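Local coordinates for protein leucine--tRNA ligase (Agrobacterium radiobacter, PDB 5AH5) that probably catalyses the ATP-dependent attachment of L-leucine to tRNA(Leu), as a class I aminoacyl-tRNA synthetase, at residues A165-I170 with L534-F539; D202-L207 with I217-I222; W495-Y500 with E554-L559; V522-I527 with E674-N679. All coordinates share one frame; numbering follows the deposited sequence.

Contact 1 (A165-I170 with L534-F539); sequences AAEQVI and LIYSRF
A single buried hydrogen bond between Tyr536 and Glu167 carries this contact. Within the class I catalytic region it joins the 3-10 turn leading into strand 169-170 to helix 533-546, close to the leucyl-adenylate analogue. The Tyr536 side chain lies about 8 Å from that ligand. The Tyr536 hydroxyl donates to the carboxylate: OH to Glu167 OE1 is 2.6 Å. OE1 is met on its anti side, 33° out of the carboxylate plane. Seen from the tyrosine, OE1 sits at the ring edge, near the ring plane, and the carboxylate is turned 75° from the ring. The Glu167 chain is bent about CB-CG (chi2 65°), which folds the carboxylate back beside the hydroxyl. CB and CG of Glu167 also pack on Tyr536 OH, at 3.2 and 3.3 Å. Ala165 CB touches the same oxygen. The turn is braced by Ala165 N, which donates to Gln168 OE1 at 2.9 Å, and a water links Gln168 OE1 weakly to Tyr536 OH. Trp415 stacks on the Tyr536 ring. The other carboxylate oxygen, Glu167 OE2, accepts from Trp221 NE1. Each oxygen of the buried carboxylate thus has a donor, which fixes its rotation and would be consistent with a charged glutamate despite the burial.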
# COMPACT_ATOMS: atom_id res chain seq x y z
N ALA B 165 19.17 3.27 0.12
CA ALA B 165 18.40 4.50 -0.18
C ALA B 165 17.98 5.23 1.11
O ALA B 165 17.95 4.63 2.14
CB ALA B 165 17.15 4.15 -1.01
N ALA B 166 17.75 6.53 1.03
CA ALA B 166 17.33 7.31 2.20
C ALA B 166 16.06 6.68 2.82
O ALA B 166 15.89 6.73 4.04
CB ALA B 166 17.08 8.76 1.81
N GLU B 167 15.23 6.03 2.02
CA GLU B 167 13.94 5.50 2.52
C GLU B 167 14.17 4.26 3.30
O GLU B 167 13.30 3.90 4.12
CB GLU B 167 12.97 5.21 1.38
CG GLU B 167 12.48 6.43 0.60
CD GLU B 167 13.50 7.21 -0.18
OE1 GLU B 167 14.50 6.60 -0.72
OE2 GLU B 167 13.28 8.46 -0.27
N GLN B 168 15.37 3.62 3.12
CA GLN B 168 15.72 2.40 3.84
C GLN B 168 16.56 2.66 5.09
O GLN B 168 17.10 1.75 5.70
CB GLN B 168 16.44 1.42 2.90
CG GLN B 168 15.61 0.86 1.75
CD GLN B 168 16.51 0.26 0.65
OE1 GLN B 168 17.36 0.95 0.11
NE2 GLN B 168 16.29 -0.99 0.30
N VAL B 169 16.60 3.90 5.49
CA VAL B 169 17.20 4.31 6.74
C VAL B 169 16.04 4.69 7.66
O VAL B 169 15.31 5.64 7.38
CB VAL B 169 18.08 5.54 6.50
CG1 VAL B 169 18.54 6.12 7.84
CG2 VAL B 169 19.27 5.16 5.62
N ILE B 170 15.85 3.94 8.73
CA ILE B 170 14.72 4.19 9.63
C ILE B 170 15.27 4.34 11.06
O ILE B 170 15.89 3.40 11.59
CB ILE B 170 13.66 3.04 9.53
CG1 ILE B 170 13.00 3.05 8.15
CG2 ILE B 170 12.58 3.20 10.59
CD1 ILE B 170 12.41 1.70 7.77
N LEU B 534 5.21 2.66 -1.83
CA LEU B 534 4.13 3.57 -2.22
C LEU B 534 4.68 4.90 -2.68
O LEU B 534 4.01 5.60 -3.40
CB LEU B 534 3.11 3.76 -1.03
CG LEU B 534 2.34 2.48 -0.63
CD1 LEU B 534 1.55 2.58 0.67
CD2 LEU B 534 1.43 2.04 -1.80
N ILE B 535 5.89 5.31 -2.27
CA ILE B 535 6.50 6.48 -2.94
C ILE B 535 7.06 6.06 -4.28
O ILE B 535 6.81 6.69 -5.28
CB ILE B 535 7.67 7.06 -2.17
CG1 ILE B 535 7.17 7.80 -0.95
CG2 ILE B 535 8.48 8.04 -3.04
CD1 ILE B 535 6.62 9.18 -1.25
N TYR B 536 7.93 5.05 -4.28
CA TYR B 536 8.64 4.69 -5.53
C TYR B 536 7.71 4.33 -6.72
O TYR B 536 7.93 4.75 -7.83
CB TYR B 536 9.56 3.52 -5.26
CG TYR B 536 10.70 3.76 -4.27
CD1 TYR B 536 11.51 4.88 -4.34
CD2 TYR B 536 10.95 2.85 -3.29
CE1 TYR B 536 12.54 5.09 -3.40
CE2 TYR B 536 12.00 3.00 -2.39
CZ TYR B 536 12.79 4.11 -2.45
OH TYR B 536 13.78 4.20 -1.52
N SER B 537 6.71 3.49 -6.46
CA SER B 537 5.65 3.09 -7.42
C SER B 537 4.90 4.30 -8.01
O SER B 537 4.63 4.34 -9.23
CB SER B 537 4.66 2.13 -6.74
OG SER B 537 3.97 2.77 -5.66
N ARG B 538 4.57 5.29 -7.17
CA ARG B 538 3.95 6.48 -7.73
C ARG B 538 4.96 7.21 -8.62
O ARG B 538 4.62 7.67 -9.70
CB ARG B 538 3.39 7.41 -6.65
CG ARG B 538 2.28 6.78 -5.82
CD ARG B 538 1.85 7.75 -4.71
NE ARG B 538 1.37 8.98 -5.37
CZ ARG B 538 1.76 10.23 -5.12
NH1 ARG B 538 2.57 10.54 -4.11
NH2 ARG B 538 1.27 11.20 -5.88
N PHE B 539 6.21 7.29 -8.18
CA PHE B 539 7.23 7.98 -8.96
C PHE B 539 7.46 7.30 -10.33
O PHE B 539 7.48 7.94 -11.38
CB PHE B 539 8.54 8.06 -8.16
CG PHE B 539 9.75 8.40 -8.99
CD1 PHE B 539 9.76 9.52 -9.80
CD2 PHE B 539 10.88 7.59 -8.95
CE1 PHE B 539 10.88 9.85 -10.55
CE2 PHE B 539 12.00 7.90 -9.72
CZ PHE B 539 12.00 9.04 -10.52
O HOH W 1 15.59 1.63 -2.54

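Contact 2 (D202-L207 with I217-I222); sequences DDLESL and IQRNWI. With nucleotides of chain D.
Leu204, Arg219 and Gln218 make this contact, a helical hairpin in which the irregular helical turn ending helix 197-202 packs on helix 212-222. Segment 202-207 begins at the last residue of helix 197-202. Leu204 is the main apolar contact, its side chain directed at helix 212-222. Its two methyls part over different neighbours. CD2 touches the amide oxygen Gln218 OE1 at 3.7 Å. CD1 lies over one face of the Arg219 guanidinium, 4.3 Å above its plane and nearer the edge of the group than its middle. Arg219 leaves the helix with CG anti to the backbone N (chi1 179°) and bends at chi3, so the guanidinium swings back toward Leu204. Arg219 NH2 lies 3.8 Å from Leu204 CB. The Glu205 carboxylate makes no salt bridge to Arg219: OE2 and NH2 are 5.3 Å apart. Gln218 has its polar partners elsewhere. Its OE1 accepts from Arg538, and its NE2 donates to the carbonyl of Ala530. Another face of the same helix meets the tRNA. Trp221 CZ3 lies 3.5 Å from OP1 of C80 of chain D, with that oxygen in the plane of the indole. Asn220 ND2 makes a weak hydrogen bond to O2' of G79 of chain D, at 3.4 Å.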
# COMPACT_ATOMS: atom_id res chain seq x y z
N ASP B 202 1.81 17.46 -5.05
CA ASP B 202 0.51 18.01 -5.47
C ASP B 202 -0.55 16.97 -5.90
O ASP B 202 -1.76 17.22 -5.73
CB ASP B 202 0.71 19.05 -6.59
CG ASP B 202 1.67 20.22 -6.20
OD1 ASP B 202 1.98 20.40 -5.00
OD2 ASP B 202 2.11 20.96 -7.12
N ASP B 203 -0.13 15.84 -6.49
CA ASP B 203 -1.09 14.83 -6.94
C ASP B 203 -1.67 14.03 -5.78
O ASP B 203 -2.65 13.33 -5.99
CB ASP B 203 -0.54 13.89 -8.02
CG ASP B 203 -0.11 14.63 -9.29
OD1 ASP B 203 -0.48 15.82 -9.48
OD2 ASP B 203 0.63 14.00 -10.11
N LEU B 204 -1.09 14.12 -4.57
CA LEU B 204 -1.76 13.62 -3.37
C LEU B 204 -3.18 14.17 -3.14
O LEU B 204 -4.04 13.44 -2.63
CB LEU B 204 -0.94 13.90 -2.11
CG LEU B 204 0.36 13.08 -2.04
CD1 LEU B 204 1.31 13.71 -1.06
CD2 LEU B 204 0.12 11.65 -1.68
N GLU B 205 -3.41 15.43 -3.50
CA GLU B 205 -4.76 16.02 -3.37
C GLU B 205 -5.82 15.25 -4.19
O GLU B 205 -6.96 15.19 -3.77
CB GLU B 205 -4.77 17.50 -3.76
CG GLU B 205 -4.09 18.44 -2.76
CD GLU B 205 -3.93 19.88 -3.29
OE1 GLU B 205 -4.96 20.59 -3.52
OE2 GLU B 205 -2.77 20.32 -3.47
N SER B 206 -5.43 14.64 -5.32
CA SER B 206 -6.38 13.89 -6.15
C SER B 206 -6.65 12.43 -5.70
O SER B 206 -7.58 11.80 -6.20
CB SER B 206 -5.94 13.92 -7.62
OG SER B 206 -4.80 13.10 -7.86
N LEU B 207 -5.86 11.91 -4.75
CA LEU B 207 -5.91 10.50 -4.35
C LEU B 207 -6.85 10.30 -3.22
O LEU B 207 -6.47 9.82 -2.11
CB LEU B 207 -4.52 9.98 -3.92
CG LEU B 207 -3.53 9.72 -5.02
CD1 LEU B 207 -2.19 9.25 -4.41
CD2 LEU B 207 -4.09 8.72 -6.04
N ILE B 217 1.76 11.19 5.56
CA ILE B 217 3.12 10.63 5.74
C ILE B 217 4.01 10.91 4.51
O ILE B 217 5.20 11.32 4.65
CB ILE B 217 3.04 9.15 6.11
CG1 ILE B 217 2.46 8.99 7.52
CG2 ILE B 217 4.42 8.50 6.12
CD1 ILE B 217 2.03 7.57 7.84
N GLN B 218 3.43 10.82 3.31
CA GLN B 218 4.18 11.15 2.10
C GLN B 218 4.49 12.63 1.98
O GLN B 218 5.55 13.01 1.49
CB GLN B 218 3.49 10.61 0.84
CG GLN B 218 3.51 9.08 0.73
CD GLN B 218 3.24 8.54 -0.69
OE1 GLN B 218 2.92 9.28 -1.63
NE2 GLN B 218 3.37 7.23 -0.83
N ARG B 219 3.55 13.48 2.38
CA ARG B 219 3.74 14.94 2.37
C ARG B 219 4.96 15.34 3.21
O ARG B 219 5.78 16.15 2.78
CB ARG B 219 2.43 15.60 2.90
CG ARG B 219 2.37 17.11 3.01
CD ARG B 219 0.92 17.65 3.10
NE ARG B 219 0.18 17.57 1.81
CZ ARG B 219 -0.83 16.73 1.50
NH1 ARG B 219 -1.33 15.84 2.38
NH2 ARG B 219 -1.38 16.78 0.28
N ASN B 220 5.07 14.75 4.38
CA ASN B 220 6.19 15.00 5.28
C ASN B 220 7.49 14.38 4.78
O ASN B 220 8.55 14.89 5.11
CB ASN B 220 5.93 14.38 6.65
CG ASN B 220 4.79 15.04 7.42
OD1 ASN B 220 4.34 16.14 7.12
ND2 ASN B 220 4.31 14.33 8.43
N TRP B 221 7.43 13.24 4.09
CA TRP B 221 8.65 12.63 3.51
C TRP B 221 9.24 13.51 2.41
O TRP B 221 10.45 13.77 2.40
CB TRP B 221 8.39 11.24 2.99
CG TRP B 221 9.63 10.55 2.62
CD1 TRP B 221 10.15 10.41 1.37
CD2 TRP B 221 10.54 9.93 3.52
NE1 TRP B 221 11.35 9.72 1.44
CE2 TRP B 221 11.60 9.41 2.75
CE3 TRP B 221 10.56 9.73 4.92
CZ2 TRP B 221 12.67 8.74 3.33
CZ3 TRP B 221 11.61 9.07 5.49
CH2 TRP B 221 12.67 8.57 4.70
N ILE B 222 8.40 13.97 1.51
CA ILE B 222 8.86 14.81 0.40
C ILE B 222 9.38 16.14 0.93
O ILE B 222 10.49 16.57 0.58
CB ILE B 222 7.76 15.01 -0.63
CG1 ILE B 222 7.40 13.65 -1.28
CG2 ILE B 222 8.15 16.08 -1.64
CD1 ILE B 222 6.04 13.66 -1.94
P G D 79 6.23 6.40 13.25
OP1 G D 79 6.96 5.36 12.48
OP2 G D 79 6.74 6.85 14.57
O5' G D 79 6.14 7.72 12.38
C5' G D 79 5.82 7.54 11.00
C4' G D 79 5.60 8.87 10.38
O4' G D 79 4.58 9.60 11.12
C3' G D 79 6.80 9.81 10.42
O3' G D 79 7.77 9.46 9.43
C2' G D 79 6.10 11.11 10.12
O2' G D 79 5.69 11.23 8.79
C1' G D 79 4.85 10.99 11.00
N9 G D 79 5.03 11.55 12.33
C8 G D 79 5.11 10.90 13.54
N7 G D 79 5.26 11.71 14.55
C5 G D 79 5.31 12.97 13.97
C6 G D 79 5.43 14.26 14.56
O6 G D 79 5.53 14.55 15.76
N1 G D 79 5.42 15.27 13.60
C2 G D 79 5.30 15.07 12.25
N2 G D 79 5.32 16.17 11.48
N3 G D 79 5.16 13.88 11.69
C4 G D 79 5.17 12.89 12.60
P C D 80 9.37 9.56 9.72
OP1 C D 80 10.10 8.89 8.60
OP2 C D 80 9.66 9.22 11.12
O5' C D 80 9.66 11.11 9.59
C5' C D 80 9.82 11.73 8.34
C4' C D 80 9.97 13.22 8.55
O4' C D 80 8.80 13.76 9.23
C3' C D 80 11.12 13.67 9.43
O3' C D 80 12.35 13.58 8.71
C2' C D 80 10.69 15.09 9.73
O2' C D 80 10.82 15.93 8.61
C1' C D 80 9.20 14.87 10.03
N1 C D 80 8.95 14.57 11.47
C2 C D 80 9.05 15.61 12.39
O2 C D 80 9.29 16.76 11.98
N3 C D 80 8.86 15.35 13.71
C4 C D 80 8.67 14.09 14.12
N4 C D 80 8.51 13.87 15.42
C5 C D 80 8.65 13.00 13.20
C6 C D 80 8.77 13.28 11.90

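Contact 3 (W495-Y500 with E554-L559); sequences WYFLRY and EPFVEL
Segment 495-500 is a short helical turn: Leu498 N bonds to Trp495 O, and both Arg499 N and Tyr500 N bond to Tyr496 O. Segment 554-559 starts as a loop, enters strand 556-560 at Phe556 and turns a corner at Val557 and Glu558. The backbones are nearest at Phe497 and Pro555, with CA atoms 8.3 Å apart. Phe497 reaches across from its segment. Its CG stands between the backbone N and the carbonyl carbon (chi1 47°), and the ring is directed at the other segment. Phe556 meets it in a T-shaped stack. The edge of Phe556 is directed at the face of Phe497, with centroids 4.8 Å apart and planes at 64°. Phe556 CZ comes closest, 3.6 Å from both CD2 and CE2 of Phe497, with CE1 beside it. Strand 556-560 is an outermost strand of the parallel sheet of the nucleotide-binding (Rossmann-like) catalytic core of class I synthetases, so the stack ties this edge to the loop before helix 511-517. Pro555 adds a second apolar contact. Its CB lies 3.6 Å from Phe497 CE1 and also sits over the centre of the Phe556 ring, 3.5 Å above the plane. Phe556 stacks in addition on Tyr523 of the neighbouring strand. Tyr496, next to Phe497, lines the ligand pocket, and its hydroxyl is hydrogen-bonded to that of Tyr523.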
# COMPACT_ATOMS: atom_id res chain seq x y z
N TRP B 495 7.26 -1.18 -10.39
CA TRP B 495 6.51 -1.29 -11.63
C TRP B 495 5.93 -2.69 -11.88
O TRP B 495 5.32 -2.92 -12.91
CB TRP B 495 7.40 -0.87 -12.77
CG TRP B 495 8.44 -1.92 -13.15
CD1 TRP B 495 9.59 -2.18 -12.49
CD2 TRP B 495 8.38 -2.88 -14.22
NE1 TRP B 495 10.28 -3.22 -13.09
CE2 TRP B 495 9.55 -3.67 -14.14
CE3 TRP B 495 7.48 -3.13 -15.25
CZ2 TRP B 495 9.81 -4.69 -15.03
CZ3 TRP B 495 7.72 -4.12 -16.11
CH2 TRP B 495 8.91 -4.89 -16.03
N TYR B 496 6.07 -3.62 -10.95
CA TYR B 496 5.62 -5.01 -11.21
C TYR B 496 4.16 -5.18 -11.59
O TYR B 496 3.78 -6.17 -12.27
CB TYR B 496 5.89 -5.90 -9.99
CG TYR B 496 4.94 -5.75 -8.77
CD1 TYR B 496 5.00 -4.66 -7.94
CD2 TYR B 496 4.03 -6.74 -8.46
CE1 TYR B 496 4.16 -4.54 -6.82
CE2 TYR B 496 3.17 -6.65 -7.35
CZ TYR B 496 3.23 -5.55 -6.55
OH TYR B 496 2.40 -5.44 -5.46
N PHE B 497 3.34 -4.30 -11.02
CA PHE B 497 1.91 -4.28 -11.26
C PHE B 497 1.60 -3.97 -12.75
O PHE B 497 0.51 -4.32 -13.25
CB PHE B 497 1.18 -3.28 -10.30
CG PHE B 497 1.86 -1.94 -10.22
CD1 PHE B 497 1.57 -0.95 -11.11
CD2 PHE B 497 2.86 -1.70 -9.32
CE1 PHE B 497 2.23 0.24 -11.06
CE2 PHE B 497 3.55 -0.50 -9.28
CZ PHE B 497 3.24 0.47 -10.17
N LEU B 498 2.49 -3.22 -13.41
CA LEU B 498 2.42 -3.05 -14.87
C LEU B 498 2.92 -4.23 -15.72
O LEU B 498 2.76 -4.19 -16.96
CB LEU B 498 3.16 -1.77 -15.30
CG LEU B 498 2.82 -0.53 -14.53
CD1 LEU B 498 3.76 0.60 -14.90
CD2 LEU B 498 1.34 -0.21 -14.73
N ARG B 499 3.49 -5.26 -15.08
CA ARG B 499 4.03 -6.40 -15.78
C ARG B 499 3.12 -7.56 -15.76
O ARG B 499 3.10 -8.39 -16.72
CB ARG B 499 5.41 -6.78 -15.17
CG ARG B 499 6.04 -8.05 -15.71
CD ARG B 499 6.57 -7.80 -17.12
NE ARG B 499 7.34 -8.95 -17.63
CZ ARG B 499 7.86 -9.02 -18.87
NH1 ARG B 499 7.70 -8.02 -19.73
NH2 ARG B 499 8.52 -10.11 -19.23
N TYR B 500 2.35 -7.70 -14.68
CA TYR B 500 1.41 -8.82 -14.55
C TYR B 500 0.51 -9.00 -15.80
O TYR B 500 0.11 -10.13 -16.13
CB TYR B 500 0.50 -8.54 -13.36
CG TYR B 500 0.97 -8.87 -11.97
CD1 TYR B 500 1.48 -10.13 -11.66
CD2 TYR B 500 0.69 -7.98 -10.89
CE1 TYR B 500 1.85 -10.45 -10.36
CE2 TYR B 500 1.03 -8.31 -9.60
CZ TYR B 500 1.59 -9.56 -9.33
OH TYR B 500 1.94 -9.95 -8.06
N GLU B 554 -1.17 7.60 -12.06
CA GLU B 554 -1.19 7.12 -10.67
C GLU B 554 -1.49 5.68 -10.72
O GLU B 554 -2.39 5.30 -11.44
CB GLU B 554 -2.27 7.82 -9.81
CG GLU B 554 -1.85 9.21 -9.40
CD GLU B 554 -0.82 9.26 -8.27
OE1 GLU B 554 -0.63 8.27 -7.50
OE2 GLU B 554 -0.21 10.33 -8.12
N PRO B 555 -0.72 4.85 -9.97
CA PRO B 555 -0.86 3.41 -10.11
C PRO B 555 -2.08 2.82 -9.48
O PRO B 555 -2.51 1.77 -9.94
CB PRO B 555 0.38 2.88 -9.35
CG PRO B 555 0.72 3.98 -8.40
CD PRO B 555 0.46 5.20 -9.18
N PHE B 556 -2.53 3.38 -8.35
CA PHE B 556 -3.51 2.70 -7.50
C PHE B 556 -4.66 3.69 -7.13
O PHE B 556 -4.41 4.76 -6.57
CB PHE B 556 -2.85 2.14 -6.24
CG PHE B 556 -1.52 1.41 -6.47
CD1 PHE B 556 -1.47 0.24 -7.19
CD2 PHE B 556 -0.33 1.87 -5.86
CE1 PHE B 556 -0.24 -0.43 -7.39
CE2 PHE B 556 0.87 1.19 -6.02
CZ PHE B 556 0.92 0.06 -6.84
N VAL B 557 -5.87 3.38 -7.51
CA VAL B 557 -7.00 4.29 -7.27
C VAL B 557 -7.35 4.33 -5.78
O VAL B 557 -7.26 5.36 -5.16
CB VAL B 557 -8.23 3.94 -8.14
CG1 VAL B 557 -9.46 4.82 -7.76
CG2 VAL B 557 -7.91 4.17 -9.59
N GLU B 558 -7.71 3.18 -5.26
CA GLU B 558 -8.06 2.97 -3.86
C GLU B 558 -6.96 2.09 -3.18
O GLU B 558 -6.63 1.07 -3.71
CB GLU B 558 -9.41 2.28 -3.85
CG GLU B 558 -10.19 2.36 -2.56
CD GLU B 558 -11.07 3.59 -2.42
OE1 GLU B 558 -11.77 3.90 -3.41
OE2 GLU B 558 -11.06 4.20 -1.30
N LEU B 559 -6.37 2.58 -2.08
CA LEU B 559 -5.44 1.87 -1.22
C LEU B 559 -6.10 1.54 0.11
O LEU B 559 -6.54 2.40 0.81
CB LEU B 559 -4.21 2.73 -0.96
CG LEU B 559 -3.24 2.29 0.11
CD1 LEU B 559 -2.44 1.09 -0.44
CD2 LEU B 559 -2.22 3.36 0.44

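Contact 4 (V522-I527 with E674-N679); sequences VYIGGI and ERFHFN. With LSS (5'-O-(L-leucylsulfamoyl)adenosine), chain I; nucleotides of chain D.
Phe676 packs against Val522 and Ile524, joining strand 520-524 of the catalytic core to the anticodon-binding domain. This is the tight part. The ring tip, CZ, sits 3.4 Å from Ile524 CD1, which approaches at the ring edge, in plane. The same CZ is 3.6 Å from Val522 CG1. Phe676 has positive phi and is the C-prime residue of a Schellman motif ending helix 653-674. Phe678 CZ covers one ring face, and Tyr560 also stacks on the ring. The far side of segment 674-679 is polar and faces the tRNA instead. His677, at the N-cap position of helix 678-695, donates from ND1 to OP1 of A15 of chain D at 2.9 Å, nearly straight at 170°. Arg675 lays its guanidinium over the imidazole, with Arg675 NH2 3.3 Å from OP1 of A15 of chain D. On the strand's side, Gly526 N donates to the ribose oxygen O3 of the ligand at 3.1 Å. The join between the domains here has no hydrogen bond across it and rests on van der Waals contact, while polar groups of the two segments serve the tRNA phosphate and the ligand ribose.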
# COMPACT_ATOMS: atom_id res chain seq x y z
N VAL B 522 -8.16 -1.43 -6.84
CA VAL B 522 -7.98 -1.67 -5.42
C VAL B 522 -6.57 -2.26 -5.22
O VAL B 522 -6.19 -3.17 -5.92
CB VAL B 522 -9.07 -2.61 -4.93
CG1 VAL B 522 -8.81 -3.09 -3.54
CG2 VAL B 522 -10.49 -1.92 -5.01
N TYR B 523 -5.81 -1.66 -4.30
CA TYR B 523 -4.52 -2.16 -3.83
C TYR B 523 -4.52 -2.31 -2.32
O TYR B 523 -4.80 -1.37 -1.60
CB TYR B 523 -3.45 -1.17 -4.19
CG TYR B 523 -2.03 -1.72 -4.14
CD1 TYR B 523 -1.72 -3.04 -4.50
CD2 TYR B 523 -0.97 -0.89 -3.87
CE1 TYR B 523 -0.37 -3.51 -4.56
CE2 TYR B 523 0.36 -1.36 -3.88
CZ TYR B 523 0.64 -2.69 -4.25
OH TYR B 523 1.97 -3.16 -4.31
N ILE B 524 -4.24 -3.50 -1.85
CA ILE B 524 -4.31 -3.86 -0.44
C ILE B 524 -2.91 -4.18 0.08
O ILE B 524 -2.34 -5.17 -0.35
CB ILE B 524 -5.14 -5.13 -0.25
CG1 ILE B 524 -6.48 -5.03 -1.09
CG2 ILE B 524 -5.47 -5.32 1.22
CD1 ILE B 524 -7.22 -6.34 -1.23
N GLY B 525 -2.41 -3.40 1.02
CA GLY B 525 -1.19 -3.75 1.73
C GLY B 525 -0.82 -2.83 2.86
O GLY B 525 -1.48 -1.83 3.11
N GLY B 526 0.26 -3.15 3.54
CA GLY B 526 0.61 -2.53 4.81
C GLY B 526 1.11 -1.11 4.68
O GLY B 526 1.72 -0.72 3.68
N ILE B 527 0.82 -0.35 5.73
CA ILE B 527 1.18 1.04 5.83
C ILE B 527 2.67 1.20 6.03
O ILE B 527 3.22 2.28 5.76
CB ILE B 527 0.41 1.73 7.02
CG1 ILE B 527 0.54 3.24 6.92
CG2 ILE B 527 0.92 1.26 8.39
CD1 ILE B 527 -0.60 3.99 7.58
N GLU B 674 -17.41 -4.09 -1.03
CA GLU B 674 -16.72 -3.13 -1.85
C GLU B 674 -16.12 -1.96 -1.11
O GLU B 674 -15.27 -1.27 -1.67
CB GLU B 674 -17.53 -2.75 -3.09
CG GLU B 674 -18.39 -1.55 -3.03
CD GLU B 674 -19.43 -1.53 -4.17
OE1 GLU B 674 -19.20 -2.15 -5.24
OE2 GLU B 674 -20.49 -0.88 -3.96
N ARG B 675 -16.47 -1.75 0.16
CA ARG B 675 -15.73 -0.73 0.90
C ARG B 675 -14.89 -1.33 2.04
O ARG B 675 -14.51 -0.59 2.97
CB ARG B 675 -16.66 0.40 1.38
CG ARG B 675 -17.63 -0.04 2.45
CD ARG B 675 -18.59 1.08 2.89
NE ARG B 675 -19.57 0.49 3.79
CZ ARG B 675 -20.13 1.11 4.84
NH1 ARG B 675 -19.83 2.37 5.13
NH2 ARG B 675 -21.00 0.45 5.59
N PHE B 676 -14.65 -2.64 1.97
CA PHE B 676 -13.84 -3.41 2.93
C PHE B 676 -14.41 -3.54 4.35
O PHE B 676 -13.64 -3.80 5.29
CB PHE B 676 -12.36 -2.86 2.96
CG PHE B 676 -11.49 -3.38 1.81
CD1 PHE B 676 -11.87 -3.17 0.49
CD2 PHE B 676 -10.28 -4.04 2.06
CE1 PHE B 676 -11.07 -3.62 -0.56
CE2 PHE B 676 -9.49 -4.55 1.03
CZ PHE B 676 -9.86 -4.33 -0.29
N HIS B 677 -15.72 -3.37 4.50
CA HIS B 677 -16.41 -3.67 5.75
C HIS B 677 -16.82 -5.13 5.78
O HIS B 677 -18.03 -5.46 5.91
CB HIS B 677 -17.59 -2.69 5.91
CG HIS B 677 -17.16 -1.30 6.21
ND1 HIS B 677 -17.90 -0.44 7.00
CD2 HIS B 677 -16.00 -0.66 5.95
CE1 HIS B 677 -17.24 0.70 7.14
NE2 HIS B 677 -16.09 0.59 6.50
N PHE B 678 -15.81 -6.03 5.74
CA PHE B 678 -16.05 -7.44 5.66
C PHE B 678 -16.70 -7.93 6.90
O PHE B 678 -17.51 -8.89 6.85
CB PHE B 678 -14.75 -8.27 5.46
CG PHE B 678 -13.96 -7.84 4.28
CD1 PHE B 678 -14.36 -8.17 3.00
CD2 PHE B 678 -12.84 -7.06 4.45
CE1 PHE B 678 -13.61 -7.76 1.90
CE2 PHE B 678 -12.09 -6.62 3.37
CZ PHE B 678 -12.49 -6.98 2.08
N ASN B 679 -16.30 -7.37 8.03
CA ASN B 679 -16.87 -7.88 9.29
C ASN B 679 -18.37 -7.56 9.34
O ASN B 679 -19.15 -8.43 9.72
CB ASN B 679 -16.20 -7.33 10.54
CG ASN B 679 -16.18 -5.85 10.60
OD1 ASN B 679 -16.34 -5.20 9.57
ND2 ASN B 679 -15.98 -5.28 11.78
C1 LSS I . 6.49 -6.96 1.15
N1 LSS I . -0.17 -8.64 9.44
O1 LSS I . 6.27 -6.15 2.03
S1 LSS I . 6.03 -8.87 2.63
C2 LSS I . -0.75 -8.05 8.39
N2 LSS I . 6.42 -8.26 1.32
O2 LSS I . 1.90 -5.63 5.00
N3 LSS I . -0.15 -7.95 7.18
O3 LSS I . 1.07 -5.92 2.39
C4 LSS I . 1.08 -8.48 7.03
N4 LSS I . 7.48 -7.53 -1.07
O4 LSS I . 1.78 -8.89 3.61
C5 LSS I . 1.77 -9.02 8.11
O5 LSS I . 4.53 -8.43 2.95
C6 LSS I . 1.14 -9.08 9.34
N6 LSS I . 1.78 -9.66 10.38
C7 LSS I . 6.12 -4.96 -2.22
N7 LSS I . 2.99 -9.41 7.66
C8 LSS I . 3.09 -9.07 6.35
C9 LSS I . 5.81 -5.66 -0.89
N9 LSS I . 1.91 -8.53 5.97
CA LSS I . 6.93 -6.46 -0.20
C10 LSS I . 7.09 -3.80 -1.95
C11 LSS I . 4.76 -4.54 -2.88
O1A LSS I . 6.76 -8.52 3.86
C21 LSS I . 1.56 -7.98 4.67
C22 LSS I . 2.36 -6.78 4.34
C23 LSS I . 2.22 -6.69 2.82
C24 LSS I . 2.12 -8.15 2.45
C25 LSS I . 3.46 -8.76 2.06
O2A LSS I . 5.92 -10.31 2.55
P A D 15 -20.25 -0.56 9.86
OP1 A D 15 -20.39 -0.99 8.46
OP2 A D 15 -19.05 0.12 10.31
O5' A D 15 -21.48 0.42 10.17
C5' A D 15 -22.86 0.06 9.88
C4' A D 15 -23.80 1.12 10.46
O4' A D 15 -23.91 1.00 11.92
C3' A D 15 -23.37 2.57 10.27
O3' A D 15 -23.88 3.05 9.04
C2' A D 15 -24.14 3.31 11.36
O2' A D 15 -25.49 3.53 11.03
C1' A D 15 -24.11 2.29 12.49
N9 A D 15 -23.02 2.59 13.42
C8 A D 15 -21.70 2.21 13.36
N7 A D 15 -20.99 2.66 14.35
C5 A D 15 -21.90 3.36 15.14
C6 A D 15 -21.77 4.04 16.36
N6 A D 15 -20.62 4.15 17.03
N1 A D 15 -22.87 4.65 16.86
C2 A D 15 -24.02 4.53 16.20
N3 A D 15 -24.27 3.89 15.06
C4 A D 15 -23.15 3.33 14.57

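How the contacts relate
From the N terminus, contact 1 opens first, at 165-170. Contact 2 then opens and closes within its span, a short loop between 202-207 and 217-222, before contact 1 closes at 534-539. Contact 3 opens at 495-500, before helix 533-546, and closes at 554-559, so it crosses contact 1. Contact 4 opens at 522-527 within the span of contact 3 and closes at 674-679, crossing both. Contacts 3 and 4 share a sheet through the neighbouring strands 520-524 and 556-560. Helix 533-546 joins contact 1 to contact 2, which packs against it, and to contact 3 through a salt bridge from Arg538 to Glu554. Contact 4 carries the core on to the anticodon-binding domain.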